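Local coordinates for protein AAA family ATPase (Sulfolobus acidocaldarius, PDB 2W2U) that is an ATP-hydrolysing part of the archaeal ESCRT cell-division machinery, represented here by its amino-terminal MIT domain, a three-helix bundle that holds a bound ESCRT-III peptide, at residues Ala26-Ala29 / Asp30-Asn34; Ala35-Ala38 / Ile39-Lys43. All blocks are in the same frame, centred on the assembly; numbering follows the deposited sequence.

Interaction 1. Residues Ala26-Ala29 / Asp30-Asn34; sequences AVKA and DKEGN
K31 lies back along V27 on the last turn of helix 11-31, the two side chains side by side and pointing the same way. From K31 CB the chain starts over the V27 carbonyl: CG comes within 3.3 Å of V27 O, CD draws off from that oxygen, and CE then rests on V27 CG1 at 3.6 Å. A bend at the last torsion (chi4 -67°) turns NZ off the line of the chain, so the methylene CE, not the ammonium, meets V27. V27 CG1, anti to the backbone N (chi1 178°), stands beside the carbonyl carbon, where K31 CE meets it. The same carbonyl takes the amide of K31. One residue on, K28 NZ makes a long salt bridge of 3.7 Å to E32 OE2.

The helix ends in a Schellman motif. G33, at positive phi, gives its amide to D30 O, and N34 N reaches back to A29 O at 3.0 Å. D30 OD2 leaves this turn for a hydrogen bond with Y42 OH and a salt bridge with R75, and the bound peptide packs on V27, D30 and K31. Backbone bonds therefore close the helix, and the exposed K28-E32 pair probably adds only modest electrostatic support.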
ATOM      1  N   ALA A  26       1.167   6.516  -5.221  1.00 15.90           N
ATOM      2  CA  ALA A  26       0.138   7.156  -4.404  1.00 16.04           C
ATOM      3  C   ALA A  26       0.674   8.303  -3.543  1.00 16.46           C
ATOM      4  O   ALA A  26       0.059   9.367  -3.466  1.00 16.01           O
ATOM      5  CB  ALA A  26      -0.555   6.122  -3.537  1.00 15.77           C
ATOM      6  N   VAL A  27       1.814   8.075  -2.893  1.00 17.03           N
ATOM      7  CA  VAL A  27       2.428   9.079  -2.029  1.00 17.92           C
ATOM      8  C   VAL A  27       2.923  10.269  -2.867  1.00 18.39           C
ATOM      9  O   VAL A  27       2.802  11.425  -2.446  1.00 18.79           O
ATOM     10  CB  VAL A  27       3.560   8.463  -1.148  1.00 17.85           C
ATOM     11  CG1 VAL A  27       4.218   9.514  -0.283  1.00 18.21           C
ATOM     12  CG2 VAL A  27       3.003   7.358  -0.261  1.00 17.98           C
ATOM     13  N   LYS A  28       3.448   9.975  -4.056  1.00 18.70           N
ATOM     14  CA  LYS A  28       3.883  11.006  -4.998  1.00 19.17           C
ATOM     15  C   LYS A  28       2.704  11.877  -5.426  1.00 19.09           C
ATOM     16  O   LYS A  28       2.749  13.102  -5.274  1.00 18.84           O
ATOM     17  CB  LYS A  28       4.555  10.369  -6.224  1.00 19.16           C
ATOM     18  CG  LYS A  28       5.171  11.362  -7.218  1.00 19.63           C
ATOM     19  CD  LYS A  28       5.639  10.645  -8.484  1.00 19.96           C
ATOM     20  CE  LYS A  28       6.101  11.620  -9.562  1.00 22.69           C
ATOM     21  NZ  LYS A  28       7.437  12.210  -9.264  1.00 24.28           N
ATOM     22  N   ALA A  29       1.652  11.236  -5.943  1.00 19.09           N
ATOM     23  CA  ALA A  29       0.431  11.928  -6.363  1.00 19.26           C
ATOM     24  C   ALA A  29      -0.204  12.702  -5.206  1.00 19.36           C
ATOM     25  O   ALA A  29      -0.687  13.819  -5.387  1.00 19.22           O
ATOM     26  CB  ALA A  29      -0.566  10.941  -6.965  1.00 19.07           C
ATOM     27  N   ASP A  30      -0.177  12.100  -4.020  1.00 19.83           N
ATOM     28  CA  ASP A  30      -0.667  12.713  -2.789  1.00 20.33           C
ATOM     29  C   ASP A  30       0.043  14.044  -2.509  1.00 20.95           C
ATOM     30  O   ASP A  30      -0.611  15.059  -2.255  1.00 21.11           O
ATOM     31  CB  ASP A  30      -0.474  11.736  -1.618  1.00 20.09           C
ATOM     32  CG  ASP A  30      -1.325  12.071  -0.407  1.00 19.64           C
ATOM     33  OD1 ASP A  30      -1.788  13.228  -0.263  1.00 19.57           O
ATOM     34  OD2 ASP A  30      -1.522  11.159   0.423  1.00 18.46           O
ATOM     35  N   LYS A  31       1.374  14.032  -2.568  1.00 21.57           N
ATOM     36  CA  LYS A  31       2.184  15.225  -2.299  1.00 22.27           C
ATOM     37  C   LYS A  31       2.067  16.297  -3.389  1.00 22.30           C
ATOM     38  O   LYS A  31       2.310  17.479  -3.136  1.00 22.53           O
ATOM     39  CB  LYS A  31       3.648  14.848  -2.054  1.00 22.17           C
ATOM     40  CG  LYS A  31       3.871  14.059  -0.755  1.00 22.92           C
ATOM     41  CD  LYS A  31       5.350  13.796  -0.498  1.00 23.39           C
ATOM     42  CE  LYS A  31       5.566  12.771   0.613  1.00 24.91           C
ATOM     43  NZ  LYS A  31       5.147  13.247   1.960  1.00 25.88           N
ATOM     44  N   GLU A  32       1.689  15.877  -4.593  1.00 22.35           N
ATOM     45  CA  GLU A  32       1.404  16.793  -5.697  1.00 22.38           C
ATOM     46  C   GLU A  32      -0.032  17.347  -5.668  1.00 22.07           C
ATOM     47  O   GLU A  32      -0.407  18.161  -6.517  1.00 22.23           O
ATOM     48  CB  GLU A  32       1.697  16.105  -7.034  1.00 22.64           C
ATOM     49  CG  GLU A  32       3.188  15.944  -7.302  1.00 24.16           C
ATOM     50  CD  GLU A  32       3.503  14.959  -8.413  1.00 26.22           C
ATOM     51  OE1 GLU A  32       2.606  14.650  -9.229  1.00 25.96           O
ATOM     52  OE2 GLU A  32       4.665  14.500  -8.466  1.00 27.71           O
ATOM     53  N   GLY A  33      -0.824  16.906  -4.693  1.00 21.64           N
ATOM     54  CA  GLY A  33      -2.183  17.411  -4.491  1.00 21.19           C
ATOM     55  C   GLY A  33      -3.210  16.878  -5.478  1.00 20.98           C
ATOM     56  O   GLY A  33      -4.195  17.559  -5.787  1.00 21.24           O
ATOM     57  N   ASN A  34      -2.962  15.674  -5.992  1.00 20.24           N
ATOM     58  CA  ASN A  34      -3.898  14.982  -6.872  1.00 19.89           C
ATOM     59  C   ASN A  34      -4.602  13.871  -6.090  1.00 19.23           C
ATOM     60  O   ASN A  34      -4.186  12.706  -6.132  1.00 19.04           O
ATOM     61  CB  ASN A  34      -3.157  14.398  -8.082  1.00 20.11           C
ATOM     62  CG  ASN A  34      -4.088  14.053  -9.248  1.00 21.46           C
ATOM     63  OD1 ASN A  34      -3.727  14.258 -10.411  1.00 23.43           O
ATOM     64  ND2 ASN A  34      -5.279  13.522  -8.948  1.00 20.51           N
TER

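Interaction 2. Residues Ala35-Ala38 / Ile39-Lys43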
ATOM      1  N   ALA A  35      -5.663  14.245  -5.378  1.00 18.27           N
ATOM      2  CA  ALA A  35      -6.376  13.335  -4.479  1.00 17.59           C
ATOM      3  C   ALA A  35      -6.845  12.046  -5.144  1.00 17.24           C
ATOM      4  O   ALA A  35      -6.655  10.960  -4.586  1.00 17.13           O
ATOM      5  CB  ALA A  35      -7.543  14.046  -3.808  1.00 17.35           C
ATOM      6  N   GLU A  36      -7.435  12.165  -6.334  1.00 16.81           N
ATOM      7  CA  GLU A  36      -7.978  11.011  -7.058  1.00 16.73           C
ATOM      8  C   GLU A  36      -6.915   9.984  -7.466  1.00 16.54           C
ATOM      9  O   GLU A  36      -7.093   8.784  -7.235  1.00 15.97           O
ATOM     10  CB  GLU A  36      -8.780  11.459  -8.290  1.00 16.83           C
ATOM     11  CG  GLU A  36      -9.281  10.309  -9.163  1.00 16.76           C
ATOM     12  CD  GLU A  36     -10.097   9.275  -8.389  1.00 16.80           C
ATOM     13  OE1 GLU A  36     -10.904   9.656  -7.517  1.00 15.82           O
ATOM     14  OE2 GLU A  36      -9.924   8.069  -8.658  1.00 17.50           O
ATOM     15  N   GLU A  37      -5.839  10.470  -8.087  1.00 16.33           N
ATOM     16  CA  GLU A  37      -4.691   9.649  -8.467  1.00 16.54           C
ATOM     17  C   GLU A  37      -3.996   9.034  -7.258  1.00 15.51           C
ATOM     18  O   GLU A  37      -3.551   7.888  -7.307  1.00 15.46           O
ATOM     19  CB  GLU A  37      -3.689  10.473  -9.283  1.00 17.11           C
ATOM     20  CG  GLU A  37      -3.578  10.040 -10.744  1.00 20.59           C
ATOM     21  CD  GLU A  37      -2.249   9.364 -11.046  1.00 24.38           C
ATOM     22  OE1 GLU A  37      -1.213  10.074 -11.033  1.00 25.72           O
ATOM     23  OE2 GLU A  37      -2.237   8.134 -11.307  1.00 25.67           O
ATOM     24  N   ALA A  38      -3.903   9.802  -6.177  1.00 14.59           N
ATOM     25  CA  ALA A  38      -3.376   9.281  -4.921  1.00 13.86           C
ATOM     26  C   ALA A  38      -4.258   8.130  -4.428  1.00 13.43           C
ATOM     27  O   ALA A  38      -3.756   7.040  -4.135  1.00 13.09           O
ATOM     28  CB  ALA A  38      -3.280  10.388  -3.881  1.00 13.55           C
ATOM     29  N   ILE A  39      -5.572   8.374  -4.379  1.00 12.77           N
ATOM     30  CA  ILE A  39      -6.542   7.364  -3.950  1.00 12.56           C
ATOM     31  C   ILE A  39      -6.522   6.096  -4.810  1.00 12.30           C
ATOM     32  O   ILE A  39      -6.493   4.990  -4.264  1.00 12.15           O
ATOM     33  CB  ILE A  39      -7.983   7.938  -3.830  1.00 12.50           C
ATOM     34  CG1 ILE A  39      -8.087   8.879  -2.619  1.00 12.50           C
ATOM     35  CG2 ILE A  39      -8.995   6.821  -3.680  1.00 12.44           C
ATOM     36  CD1 ILE A  39      -9.291   9.846  -2.665  1.00 12.82           C
ATOM     37  N   THR A  40      -6.524   6.254  -6.139  1.00 12.01           N
ATOM     38  CA  THR A  40      -6.496   5.113  -7.066  1.00 12.10           C
ATOM     39  C   THR A  40      -5.316   4.195  -6.755  1.00 11.45           C
ATOM     40  O   THR A  40      -5.463   2.982  -6.669  1.00 11.63           O
ATOM     41  CB  THR A  40      -6.417   5.558  -8.556  1.00 12.04           C
ATOM     42  OG1 THR A  40      -7.416   6.541  -8.825  1.00 13.25           O
ATOM     43  CG2 THR A  40      -6.659   4.388  -9.487  1.00 13.14           C
ATOM     44  N   ASN A  41      -4.148   4.797  -6.589  1.00 11.02           N
ATOM     45  CA  ASN A  41      -2.924   4.058  -6.335  1.00 10.62           C
ATOM     46  C   ASN A  41      -2.850   3.421  -4.936  1.00 10.21           C
ATOM     47  O   ASN A  41      -2.356   2.304  -4.795  1.00  9.64           O
ATOM     48  CB  ASN A  41      -1.717   4.944  -6.649  1.00 10.31           C
ATOM     49  CG  ASN A  41      -1.444   5.031  -8.145  1.00 11.47           C
ATOM     50  OD1 ASN A  41      -0.994   4.061  -8.751  1.00 11.95           O
ATOM     51  ND2 ASN A  41      -1.726   6.190  -8.746  1.00 10.58           N
ATOM     52  N   TYR A  42      -3.361   4.125  -3.923  1.00 10.17           N
ATOM     53  CA  TYR A  42      -3.497   3.571  -2.569  1.00 10.04           C
ATOM     54  C   TYR A  42      -4.396   2.325  -2.589  1.00 10.50           C
ATOM     55  O   TYR A  42      -4.063   1.299  -1.980  1.00 10.23           O
ATOM     56  CB  TYR A  42      -4.089   4.607  -1.597  1.00  9.84           C
ATOM     57  CG  TYR A  42      -3.136   5.664  -1.057  1.00  9.60           C
ATOM     58  CD1 TYR A  42      -1.927   5.313  -0.441  1.00  8.84           C
ATOM     59  CD2 TYR A  42      -3.474   7.017  -1.115  1.00 10.13           C
ATOM     60  CE1 TYR A  42      -1.065   6.294   0.067  1.00  9.18           C
ATOM     61  CE2 TYR A  42      -2.623   8.003  -0.615  1.00 10.26           C
ATOM     62  CZ  TYR A  42      -1.426   7.633  -0.023  1.00  9.95           C
ATOM     63  OH  TYR A  42      -0.599   8.606   0.468  1.00 10.59           O
ATOM     64  N   LYS A  43      -5.529   2.416  -3.292  1.00 10.57           N
ATOM     65  CA  LYS A  43      -6.475   1.299  -3.385  1.00 10.95           C
ATOM     66  C   LYS A  43      -5.832   0.087  -4.050  1.00 10.70           C
ATOM     67  O   LYS A  43      -6.095  -1.053  -3.665  1.00  9.97           O
ATOM     68  CB  LYS A  43      -7.732   1.692  -4.164  1.00 10.80           C
ATOM     69  CG  LYS A  43      -8.681   2.616  -3.432  1.00 12.94           C
ATOM     70  CD  LYS A  43     -10.008   2.700  -4.178  1.00 15.19           C
ATOM     71  CE  LYS A  43     -10.880   3.824  -3.652  1.00 17.04           C
ATOM     72  NZ  LYS A  43     -11.537   3.505  -2.368  1.00 18.23           N
TER
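N41 turns its amide back onto E37, one turn earlier in helix 35-55, and doubles the grip on that residue's carbonyl. N41 N donates to E37 O at 3.2 Å, and N41 ND2 adds a second bond of 2.9 Å to the same oxygen; the two donors arrive from opposite faces of the carbonyl plane. With CG beside the backbone N (chi1 -78°), the amide is carried back toward that oxygen. ND2 also makes a weak bond of 3.3 Å to E37 OE2, the carboxylate and amide planes standing 77° apart.

E36 O is likewise shared: T40 N bonds to it at 2.8 Å, close to straight, and T40 OG1 donates from above the carbonyl plane, also at 2.8 Å. A35 O takes the amide of I39, whose CG1 packs 3.2 Å from that oxygen. A38 O accepts from Y42 N, and A38 CB touches the tyrosine ring at CE2, 4.1 Å away. Y42 OH is satisfied by D30.

A leucine in place of N41 would probably leave E37 O with the backbone donor alone and E37 OE2 without its weak amide partner. The N41 side chain also touches Y22 and N25 of helix 11-31. Buried N41 thus turns its amide to its own helix, with one good side-chain bond to E37 O and a weak one to E37 OE2, while its CB packs on A26 of the neighbouring helix.

Interactions 1 and 2 sit on consecutive helices, one closing helix 11-31 and the other opening helix 35-55, with N34 as N-cap at the join. Their centres are about 8 Å apart. Interaction 1 is partly buried, with charged side chains outside and its backbone turning out of the helix. Interaction 2 has a buried inner face (A35, A38, I39, N41 and Y42), while E36, E37 and T40 lie at the solvent side; there polar side chains double up on regular helical carbonyls. The two contacts meet at the D30-Y42 pair and where A26 packs on N41. Both also reach the bound peptide, interaction 2 through Y42 alone, so the helical hairpin of the MIT domain contributes to its binding surface.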